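Undecaprenyl-diphosphooligosaccharide--protein glycotransferase (Campylobacter jejuni, PDB 3AAG) transfers, as part of the whole enzyme whose C-terminal domain this is, a preassembled heptasaccharide from a lipid donor to asparagine side chains of nascent proteins. Local coordinates at residues M79-L82 against S83-T87; Q113-V116 against D117-L120. All blocks are in the same frame, centred on the assembly; numbering follows the deposited sequence.

Contact 1: M79-L82 against S83-T87; sequences MARL and SVEYT
Arg81 and Glu85, one helical turn apart, form a salt bridge, with Arg81 NH1 2.6 Å from Glu85 OE2. The hydrogen bond within it is weak, with an N-H...O angle of 130°. The guanidinium and carboxylate planes are nearly coplanar, 15° apart, and OE2 lies at the guanidinium edge. CG of Arg81 is anti to the backbone N (chi1 -178°), and bends at chi2 and chi3 turn the guanidinium back toward Glu85. Both ends have further partners: Arg81 also donates to the backbone oxygens of Ile291 and Arg136, and Glu85 OE2 accepts from Thr135 N. Backbone bonds run from Ser83, Val84, Glu85 and Tyr86 N to the oxygens four residues earlier. Met79 O takes a second bond, from Ser83 OG at 2.9 Å, which approaches from above the carbonyl plane. Within 83-87, Ser83 O accepts from both Thr87 N and Thr87 OG1, the hydroxyl at 3.1 Å, and the two come from opposite faces of its plane. Leu82 CD2 lies 4.3 Å from Tyr86 CE1, and Leu82 O sits in the plane of the tyrosine ring at its edge. The phenol OH bonds to Asp110. Leu82 and Tyr86 also touch helix 103-107, while Met79 (a selenomethionine) rests on Phe64 and Phe67. These are i to i+4 contacts of a buried alpha-helix in the STT3/PglB core domain, with serine and threonine hydroxyls folded back onto the backbone.

Contact 2: Q113-V116 against D117-L120; sequences QSNV and DLFL
Asn115, the N-cap residue of helix 116-122, accepts a bond from Leu118 N through its side-chain OD1, at 2.9 Å. This capping bond is weak, because the N-H...O angle is only 125°. With CG opposite the backbone N about the CA-CB bond, the side chain brings OD1 to Leu118 N. The same Leu118 N also donates to Asn115 O at 3.1 Å, from well above the carbonyl plane. Asn115 O takes a second and much straighter bond from Phe119 N, at 3.2 Å with an N-H...O angle of 177°. Leu120 N then bonds to Val116 O and continues the helical pattern.

The van der Waals contacts fall into three groups. CB and CD1 of Leu118 flank the capping oxygen, Asn115 OD1, with CB 3.3 Å from it. Gln113 folds back over the start of the helix: its CB meets Phe119 CB at 3.8 Å, and its CG reaches the ring edge at Phe119 CD2. The Gln113 amide is steeply inclined to the ring, at 76°. The apolar side chains of Val116 and Leu120 lie side by side and point the same way, with CG1 of Val116 4.0 Å from CD1 of Leu120. Leu120 continues onto Phe63 and Phe67, and Phe119 onto Met108 and Phe128.

One asparagine thus serves the helix start with both its side-chain and main-chain oxygens. Leu118 N shares its hydrogen between them, and partial negative charge is placed near the positive end of the helix dipole, which probably favours the helix start.

In the fold
Contacts 1 and 2 lie on the same side of the chain's centre, with their own centres about 16 Å apart. They meet directly where Leu82 CD1 packs against Phe119 CZ at 4.0 Å. The phenylalanine ring therefore joins helix 116-122 to helix 73-87. Helix 63-67 touches both contacts, through Phe67. Contact 1 is buried, whereas contact 2 lies at the surface. The Glu85 side chain is about 8 Å from the bound calcium ion, whose site includes Glu29 and Thr135. Val84 touches Val33 of strand 31-33, which shortly precedes the WWDYG motif at Trp35 to Gly39.

Contact 1: M79-L82 against S83-T87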
HETATM    1  N   MSE A  79      -5.923   7.593   9.117  1.00 10.85           N
HETATM    2  CA  MSE A  79      -6.518   6.305   9.462  1.00 11.11           C
HETATM    3  C   MSE A  79      -5.594   5.501  10.369  1.00 10.72           C
HETATM    4  O   MSE A  79      -6.035   4.908  11.353  1.00 10.63           O
HETATM    5  CB  MSE A  79      -6.840   5.503   8.201  1.00 11.51           C
HETATM    6  CG  MSE A  79      -8.313   5.487   7.838  1.00 13.50           C
HETATM    7 SE   MSE A  79      -9.427   4.802   9.284  1.00 18.66          SE
HETATM    8  CE  MSE A  79      -8.210   5.131  10.773  1.00 17.05           C
ATOM      9  N   ALA A  80      -4.310   5.488  10.032  1.00 10.44           N
ATOM     10  CA  ALA A  80      -3.318   4.826  10.862  1.00 10.17           C
ATOM     11  C   ALA A  80      -3.531   5.213  12.320  1.00  9.99           C
ATOM     12  O   ALA A  80      -3.632   4.352  13.194  1.00 10.01           O
ATOM     13  CB  ALA A  80      -1.911   5.196  10.407  1.00 10.12           C
ATOM     14  N   ARG A  81      -3.611   6.516  12.573  1.00  9.66           N
ATOM     15  CA  ARG A  81      -3.804   7.020  13.924  1.00  9.43           C
ATOM     16  C   ARG A  81      -5.178   6.651  14.470  1.00  9.52           C
ATOM     17  O   ARG A  81      -5.301   6.210  15.612  1.00  9.66           O
ATOM     18  CB  ARG A  81      -3.617   8.535  13.966  1.00  9.36           C
ATOM     19  CG  ARG A  81      -3.749   9.131  15.354  1.00  8.73           C
ATOM     20  CD  ARG A  81      -2.968   8.321  16.374  1.00  7.68           C
ATOM     21  NE  ARG A  81      -1.534   8.580  16.296  1.00  7.10           N
ATOM     22  CZ  ARG A  81      -0.630   8.013  17.089  1.00  7.29           C
ATOM     23  NH1 ARG A  81      -1.010   7.153  18.025  1.00  7.46           N
ATOM     24  NH2 ARG A  81       0.654   8.306  16.949  1.00  7.29           N
ATOM     25  N   LEU A  82      -6.210   6.832  13.654  1.00  9.47           N
ATOM     26  CA  LEU A  82      -7.574   6.575  14.097  1.00  9.45           C
ATOM     27  C   LEU A  82      -7.796   5.099  14.408  1.00  9.53           C
ATOM     28  O   LEU A  82      -8.249   4.750  15.498  1.00  9.55           O
ATOM     29  CB  LEU A  82      -8.585   7.059  13.056  1.00  9.47           C
ATOM     30  CG  LEU A  82      -8.730   8.577  12.901  1.00  9.38           C
ATOM     31  CD1 LEU A  82     -10.008   8.919  12.149  1.00  9.15           C
ATOM     32  CD2 LEU A  82      -8.705   9.266  14.257  1.00  8.87           C
ATOM     33  N   SER A  83      -7.474   4.235  13.452  1.00  9.62           N
ATOM     34  CA  SER A  83      -7.731   2.809  13.610  1.00  9.83           C
ATOM     35  C   SER A  83      -6.974   2.233  14.803  1.00 10.03           C
ATOM     36  O   SER A  83      -7.519   1.442  15.574  1.00  9.94           O
ATOM     37  CB  SER A  83      -7.364   2.053  12.333  1.00  9.76           C
ATOM     38  OG  SER A  83      -5.969   2.113  12.094  1.00 10.20           O
ATOM     39  N   VAL A  84      -5.716   2.637  14.953  1.00 10.33           N
ATOM     40  CA  VAL A  84      -4.903   2.193  16.078  1.00 10.65           C
ATOM     41  C   VAL A  84      -5.506   2.643  17.401  1.00 11.10           C
ATOM     42  O   VAL A  84      -5.630   1.855  18.338  1.00 11.06           O
ATOM     43  CB  VAL A  84      -3.468   2.726  15.982  1.00 10.60           C
ATOM     44  CG1 VAL A  84      -2.741   2.522  17.300  1.00 10.36           C
ATOM     45  CG2 VAL A  84      -2.726   2.049  14.845  1.00 10.74           C
ATOM     46  N   GLU A  85      -5.882   3.915  17.476  1.00 11.70           N
ATOM     47  CA  GLU A  85      -6.367   4.488  18.724  1.00 12.37           C
ATOM     48  C   GLU A  85      -7.722   3.908  19.120  1.00 13.02           C
ATOM     49  O   GLU A  85      -8.016   3.747  20.306  1.00 13.08           O
ATOM     50  CB  GLU A  85      -6.446   6.012  18.627  1.00 12.25           C
ATOM     51  CG  GLU A  85      -5.090   6.704  18.538  1.00 11.92           C
ATOM     52  CD  GLU A  85      -4.164   6.341  19.684  1.00 11.32           C
ATOM     53  OE1 GLU A  85      -4.607   5.633  20.614  1.00 11.45           O
ATOM     54  OE2 GLU A  85      -2.989   6.764  19.656  1.00 10.73           O
ATOM     55  N   TYR A  86      -8.541   3.591  18.122  1.00 13.80           N
ATOM     56  CA  TYR A  86      -9.898   3.126  18.370  1.00 14.67           C
ATOM     57  C   TYR A  86      -9.953   1.624  18.608  1.00 15.41           C
ATOM     58  O   TYR A  86     -10.824   1.135  19.326  1.00 15.52           O
ATOM     59  CB  TYR A  86     -10.826   3.514  17.216  1.00 14.61           C
ATOM     60  CG  TYR A  86     -11.399   4.906  17.343  1.00 14.47           C
ATOM     61  CD1 TYR A  86     -10.646   6.020  16.998  1.00 14.54           C
ATOM     62  CD2 TYR A  86     -12.687   5.108  17.814  1.00 14.36           C
ATOM     63  CE1 TYR A  86     -11.159   7.294  17.115  1.00 14.61           C
ATOM     64  CE2 TYR A  86     -13.212   6.382  17.934  1.00 14.80           C
ATOM     65  CZ  TYR A  86     -12.441   7.470  17.583  1.00 14.84           C
ATOM     66  OH  TYR A  86     -12.952   8.743  17.701  1.00 15.06           O
ATOM     67  N   THR A  87      -9.024   0.893  18.002  1.00 16.47           N
ATOM     68  CA  THR A  87      -8.878  -0.527  18.295  1.00 17.52           C
ATOM     69  C   THR A  87      -8.395  -0.725  19.727  1.00 18.31           C
ATOM     70  O   THR A  87      -8.980  -1.489  20.491  1.00 18.36           O
ATOM     71  CB  THR A  87      -7.898  -1.212  17.325  1.00 17.42           C
ATOM     72  OG1 THR A  87      -8.532  -1.396  16.053  1.00 17.36           O
ATOM     73  CG2 THR A  87      -7.475  -2.565  17.870  1.00 17.39           C
TER

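Contact 2: Q113-V116 against D117-L120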
ATOM      1  N   GLN A 113     -20.293  12.532  11.639  1.00 28.31           N
ATOM      2  CA  GLN A 113     -20.500  12.251  10.226  1.00 27.92           C
ATOM      3  C   GLN A 113     -21.459  11.078  10.057  1.00 27.74           C
ATOM      4  O   GLN A 113     -21.231   9.995  10.596  1.00 27.86           O
ATOM      5  CB  GLN A 113     -19.166  11.940   9.547  1.00 27.96           C
ATOM      6  CG  GLN A 113     -18.221  13.126   9.453  1.00 27.65           C
ATOM      7  CD  GLN A 113     -18.137  13.691   8.049  1.00 27.48           C
ATOM      8  OE1 GLN A 113     -17.169  14.362   7.693  1.00 27.57           O
ATOM      9  NE2 GLN A 113     -19.154  13.418   7.241  1.00 27.42           N
ATOM     10  N   SER A 114     -22.535  11.301   9.311  1.00 27.42           N
ATOM     11  CA  SER A 114     -23.569  10.287   9.143  1.00 27.05           C
ATOM     12  C   SER A 114     -23.337   9.468   7.879  1.00 26.85           C
ATOM     13  O   SER A 114     -23.895   8.382   7.722  1.00 26.80           O
ATOM     14  CB  SER A 114     -24.949  10.940   9.096  1.00 27.01           C
ATOM     15  OG  SER A 114     -24.916  12.134   8.334  1.00 26.92           O
ATOM     16  N   ASN A 115     -22.512   9.997   6.980  1.00 26.59           N
ATOM     17  CA  ASN A 115     -22.271   9.357   5.692  1.00 26.35           C
ATOM     18  C   ASN A 115     -20.869   8.762   5.589  1.00 26.12           C
ATOM     19  O   ASN A 115     -19.875   9.487   5.559  1.00 26.08           O
ATOM     20  CB  ASN A 115     -22.508  10.346   4.550  1.00 26.38           C
ATOM     21  CG  ASN A 115     -22.208   9.749   3.190  1.00 26.56           C
ATOM     22  OD1 ASN A 115     -21.157  10.008   2.605  1.00 26.91           O
ATOM     23  ND2 ASN A 115     -23.131   8.940   2.681  1.00 26.58           N
ATOM     24  N   VAL A 116     -20.800   7.436   5.534  1.00 25.82           N
ATOM     25  CA  VAL A 116     -19.520   6.733   5.543  1.00 25.60           C
ATOM     26  C   VAL A 116     -18.575   7.258   4.467  1.00 25.40           C
ATOM     27  O   VAL A 116     -17.378   7.422   4.706  1.00 25.39           O
ATOM     28  CB  VAL A 116     -19.704   5.217   5.341  1.00 25.61           C
ATOM     29  CG1 VAL A 116     -18.405   4.587   4.866  1.00 25.51           C
ATOM     30  CG2 VAL A 116     -20.183   4.563   6.629  1.00 25.69           C
ATOM     31  N   ASP A 117     -19.120   7.518   3.282  1.00 25.10           N
ATOM     32  CA  ASP A 117     -18.306   7.831   2.113  1.00 24.85           C
ATOM     33  C   ASP A 117     -17.647   9.204   2.233  1.00 24.57           C
ATOM     34  O   ASP A 117     -16.558   9.428   1.706  1.00 24.60           O
ATOM     35  CB  ASP A 117     -19.149   7.763   0.835  1.00 24.95           C
ATOM     36  CG  ASP A 117     -19.679   6.365   0.557  1.00 25.31           C
ATOM     37  OD1 ASP A 117     -18.878   5.406   0.568  1.00 25.72           O
ATOM     38  OD2 ASP A 117     -20.898   6.227   0.318  1.00 25.75           O
ATOM     39  N   LEU A 118     -18.311  10.121   2.927  1.00 24.22           N
ATOM     40  CA  LEU A 118     -17.846  11.502   3.001  1.00 23.89           C
ATOM     41  C   LEU A 118     -16.829  11.699   4.121  1.00 23.59           C
ATOM     42  O   LEU A 118     -15.875  12.464   3.982  1.00 23.48           O
ATOM     43  CB  LEU A 118     -19.025  12.462   3.179  1.00 23.92           C
ATOM     44  CG  LEU A 118     -19.629  13.021   1.890  1.00 24.13           C
ATOM     45  CD1 LEU A 118     -21.010  13.613   2.147  1.00 24.24           C
ATOM     46  CD2 LEU A 118     -18.704  14.056   1.263  1.00 24.26           C
ATOM     47  N   PHE A 119     -17.042  11.005   5.234  1.00 23.27           N
ATOM     48  CA  PHE A 119     -16.049  10.961   6.298  1.00 22.94           C
ATOM     49  C   PHE A 119     -14.737  10.386   5.778  1.00 22.77           C
ATOM     50  O   PHE A 119     -13.662  10.927   6.040  1.00 22.72           O
ATOM     51  CB  PHE A 119     -16.557  10.127   7.475  1.00 22.90           C
ATOM     52  CG  PHE A 119     -15.492   9.787   8.480  1.00 22.67           C
ATOM     53  CD1 PHE A 119     -14.891   8.539   8.478  1.00 22.42           C
ATOM     54  CD2 PHE A 119     -15.088  10.716   9.423  1.00 22.26           C
ATOM     55  CE1 PHE A 119     -13.911   8.226   9.398  1.00 22.09           C
ATOM     56  CE2 PHE A 119     -14.108  10.407  10.345  1.00 21.92           C
ATOM     57  CZ  PHE A 119     -13.519   9.161  10.331  1.00 21.97           C
ATOM     58  N   LEU A 120     -14.832   9.288   5.035  1.00 22.53           N
ATOM     59  CA  LEU A 120     -13.651   8.633   4.492  1.00 22.42           C
ATOM     60  C   LEU A 120     -12.928   9.519   3.485  1.00 22.49           C
ATOM     61  O   LEU A 120     -11.701   9.614   3.501  1.00 22.50           O
ATOM     62  CB  LEU A 120     -14.018   7.289   3.862  1.00 22.27           C
ATOM     63  CG  LEU A 120     -14.280   6.161   4.863  1.00 21.88           C
ATOM     64  CD1 LEU A 120     -14.521   4.841   4.152  1.00 21.46           C
ATOM     65  CD2 LEU A 120     -13.133   6.046   5.856  1.00 21.08           C
TER